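Local coordinates for protein Methylcobalamin\: coenzyme M methyltransferase (Methanosarcina mazei, PDB 4AY7) that probably transfers the methyl group of a methylated corrinoid to coenzyme M in methanogenesis, as a zinc-dependent methyltransferase with a TIM-barrel fold, at residues Pro253-Met258 against Glu264-Glu269. Residues are numbered along the deposited sequence; the frame is centred on the assembly and turned at random.
Sequences PILSDM and EGLSVE
Leu266 meets Met258 where helix 252-259 lies against strand 265-267, and their CA atoms, 7.6 Å apart, are the nearest pair across the two segments. From CB, which points at the helix, the leucine chain runs to CG, set beside the backbone N and anti to the carbonyl carbon (chi1 -53°), which carries both methyls onto Met258. CD1 of Leu266 lies 4.0 Å from Met258 CB and 4.3 Å from CD1 of Leu255. The other methyl, CD2, reaches the helix backbone, 3.8 Å from Met258 O, a van der Waals contact and not a hydrogen bond; it also lies 4.2 Å from Met258 CB. Leu255 CD1 also touches CG1 of Val268, which likewise faces the helix, at 4.2 Å. No hydrogen bond crosses between the segments; van der Waals contact alone joins them directly, and all four touching residues are buried. Cutting Leu266 back to an alanine would probably leave a gap beside Met258 CB and take from Leu255 CD1 one of its two partners on the 264-269 side. On the reverse face of the strand, Ser267 OG hydrogen-bonds ND1 of the zinc ligand His246. Such helix-on-strand packing belongs to the beta-alpha-beta unit of strand 242-246, helix 252-259 and strand 265-267, a building block of the TIM barrel.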
ATOM      1  N   PRO A 253       6.779 -17.611  -4.573  1.00 23.46           N
ATOM      2  CA  PRO A 253       7.871 -18.330  -3.852  1.00 23.90           C
ATOM      3  C   PRO A 253       8.099 -17.848  -2.422  1.00 23.11           C
ATOM      4  O   PRO A 253       8.741 -18.546  -1.649  1.00 25.36           O
ATOM      5  CB  PRO A 253       9.088 -18.111  -4.723  1.00 24.85           C
ATOM      6  CG  PRO A 253       8.547 -17.689  -6.080  1.00 25.09           C
ATOM      7  CD  PRO A 253       7.226 -17.033  -5.859  1.00 24.12           C
ATOM      8  N   ILE A 254       7.405 -16.788  -2.037  1.00 21.85           N
ATOM      9  CA  ILE A 254       7.432 -16.262  -0.704  1.00 21.21           C
ATOM     10  C   ILE A 254       6.092 -15.990  -0.096  1.00 20.65           C
ATOM     11  O   ILE A 254       6.036 -15.524   1.034  1.00 19.42           O
ATOM     12  CB  ILE A 254       8.227 -14.881  -0.639  1.00 20.28           C
ATOM     13  CG1 ILE A 254       7.568 -13.738  -1.464  1.00 19.43           C
ATOM     14  CG2 ILE A 254       9.713 -15.091  -0.977  1.00 21.37           C
ATOM     15  CD1 ILE A 254       8.134 -12.346  -1.148  1.00 19.17           C
ATOM     16  N   LEU A 255       5.011 -16.283  -0.827  1.00 21.68           N
ATOM     17  CA  LEU A 255       3.659 -16.070  -0.327  1.00 21.21           C
ATOM     18  C   LEU A 255       3.439 -16.681   1.043  1.00 21.91           C
ATOM     19  O   LEU A 255       2.884 -16.029   1.906  1.00 20.98           O
ATOM     20  CB  LEU A 255       2.630 -16.591  -1.338  1.00 21.50           C
ATOM     21  CG  LEU A 255       1.199 -16.166  -1.078  1.00 21.26           C
ATOM     22  CD1 LEU A 255       1.108 -14.632  -0.932  1.00 20.31           C
ATOM     23  CD2 LEU A 255       0.304 -16.677  -2.227  1.00 21.10           C
ATOM     24  N   SER A 256       3.845 -17.934   1.239  1.00 23.70           N
ATOM     25  CA  SER A 256       3.671 -18.601   2.546  1.00 24.32           C
ATOM     26  C   SER A 256       4.498 -17.912   3.665  1.00 24.83           C
ATOM     27  O   SER A 256       4.006 -17.704   4.750  1.00 25.48           O
ATOM     28  CB  SER A 256       4.001 -20.116   2.449  1.00 26.48           C
ATOM     29  OG  SER A 256       3.693 -20.760   3.656  1.00 26.96           O
ATOM     30  N   ASP A 257       5.655 -17.381   3.304  1.00 24.68           N
ATOM     31  CA  ASP A 257       6.527 -16.610   4.225  1.00 25.21           C
ATOM     32  C   ASP A 257       5.899 -15.260   4.525  1.00 22.82           C
ATOM     33  O   ASP A 257       5.928 -14.845   5.667  1.00 22.09           O
ATOM     34  CB  ASP A 257       7.909 -16.444   3.640  1.00 27.34           C
ATOM     35  CG  ASP A 257       8.590 -17.756   3.368  1.00 30.17           C
ATOM     36  OD1 ASP A 257       8.807 -18.453   4.359  1.00 31.23           O
ATOM     37  OD2 ASP A 257       8.902 -18.088   2.182  1.00 32.48           O
ATOM     38  N   MET A 258       5.288 -14.607   3.532  1.00 21.23           N
ATOM     39  CA  MET A 258       4.541 -13.390   3.788  1.00 20.54           C
ATOM     40  C   MET A 258       3.455 -13.589   4.819  1.00 20.05           C
ATOM     41  O   MET A 258       3.186 -12.716   5.635  1.00 19.36           O
ATOM     42  CB  MET A 258       3.923 -12.891   2.474  1.00 20.01           C
ATOM     43  CG  MET A 258       4.967 -12.338   1.457  1.00 20.51           C
ATOM     44  SD  MET A 258       4.290 -12.019  -0.180  1.00 20.94           S
ATOM     45  CE  MET A 258       3.038 -10.802   0.247  1.00 19.55           C
ATOM     46  N   GLU A 264      -2.386  -8.563   9.112  1.00 19.85           N
ATOM     47  CA  GLU A 264      -3.727  -9.094   8.921  1.00 19.92           C
ATOM     48  C   GLU A 264      -3.986  -9.510   7.494  1.00 19.01           C
ATOM     49  O   GLU A 264      -4.592 -10.554   7.262  1.00 18.58           O
ATOM     50  CB  GLU A 264      -4.766  -8.075   9.318  1.00 21.31           C
ATOM     51  CG  GLU A 264      -5.005  -8.043  10.804  1.00 23.54           C
ATOM     52  CD  GLU A 264      -3.995  -7.345  11.626  1.00 27.13           C
ATOM     53  OE1 GLU A 264      -3.105  -6.717  11.030  1.00 24.64           O
ATOM     54  OE2 GLU A 264      -4.091  -7.464  12.904  1.00 32.64           O
ATOM     55  N   GLY A 265      -3.700  -8.625   6.587  1.00 18.21           N
ATOM     56  CA  GLY A 265      -3.959  -8.875   5.188  1.00 17.94           C
ATOM     57  C   GLY A 265      -2.722  -8.861   4.345  1.00 17.59           C
ATOM     58  O   GLY A 265      -1.735  -8.101   4.615  1.00 16.84           O
ATOM     59  N   LEU A 266      -2.795  -9.664   3.297  1.00 17.12           N
ATOM     60  CA  LEU A 266      -1.889  -9.634   2.210  1.00 17.33           C
ATOM     61  C   LEU A 266      -2.535  -9.185   0.881  1.00 17.84           C
ATOM     62  O   LEU A 266      -3.545  -9.672   0.441  1.00 18.46           O
ATOM     63  CB  LEU A 266      -1.199 -10.983   2.024  1.00 17.22           C
ATOM     64  CG  LEU A 266      -0.530 -11.563   3.223  1.00 17.64           C
ATOM     65  CD1 LEU A 266      -0.017 -12.931   2.832  1.00 18.34           C
ATOM     66  CD2 LEU A 266       0.615 -10.676   3.705  1.00 17.07           C
ATOM     67  N   SER A 267      -1.933  -8.174   0.266  1.00 18.69           N
ATOM     68  CA  SER A 267      -2.451  -7.580  -1.009  1.00 19.24           C
ATOM     69  C   SER A 267      -1.560  -8.110  -2.073  1.00 20.14           C
ATOM     70  O   SER A 267      -0.332  -7.869  -2.057  1.00 21.91           O
ATOM     71  CB  SER A 267      -2.418  -6.084  -0.959  1.00 19.74           C
ATOM     72  OG  SER A 267      -2.571  -5.487  -2.233  1.00 20.50           O
ATOM     73  N   VAL A 268      -2.178  -8.736  -3.073  1.00 21.22           N
ATOM     74  CA  VAL A 268      -1.471  -9.440  -4.110  1.00 23.53           C
ATOM     75  C   VAL A 268      -2.033  -9.101  -5.520  1.00 23.96           C
ATOM     76  O   VAL A 268      -3.174  -8.701  -5.663  1.00 22.82           O
ATOM     77  CB  VAL A 268      -1.647 -10.960  -4.016  1.00 24.20           C
ATOM     78  CG1 VAL A 268      -0.993 -11.455  -2.741  1.00 24.86           C
ATOM     79  CG2 VAL A 268      -3.150 -11.332  -4.067  1.00 24.23           C
ATOM     80  N   GLU A 269      -1.167  -9.260  -6.491  1.00 25.78           N
ATOM     81  CA  GLU A 269      -1.503  -9.009  -7.873  1.00 30.80           C
ATOM     82  C   GLU A 269      -2.120 -10.244  -8.466  1.00 28.84           C
ATOM     83  O   GLU A 269      -1.904 -11.360  -8.033  1.00 26.20           O
ATOM     84  CB  GLU A 269      -0.228  -8.709  -8.662  1.00 33.77           C
ATOM     85  CG  GLU A 269       0.320  -7.320  -8.478  1.00 39.77           C
ATOM     86  CD  GLU A 269       1.227  -6.918  -9.647  1.00 45.38           C
ATOM     87  OE1 GLU A 269       2.431  -7.258  -9.579  1.00 40.85           O
ATOM     88  OE2 GLU A 269       0.717  -6.262 -10.620  1.00 54.75           O
TER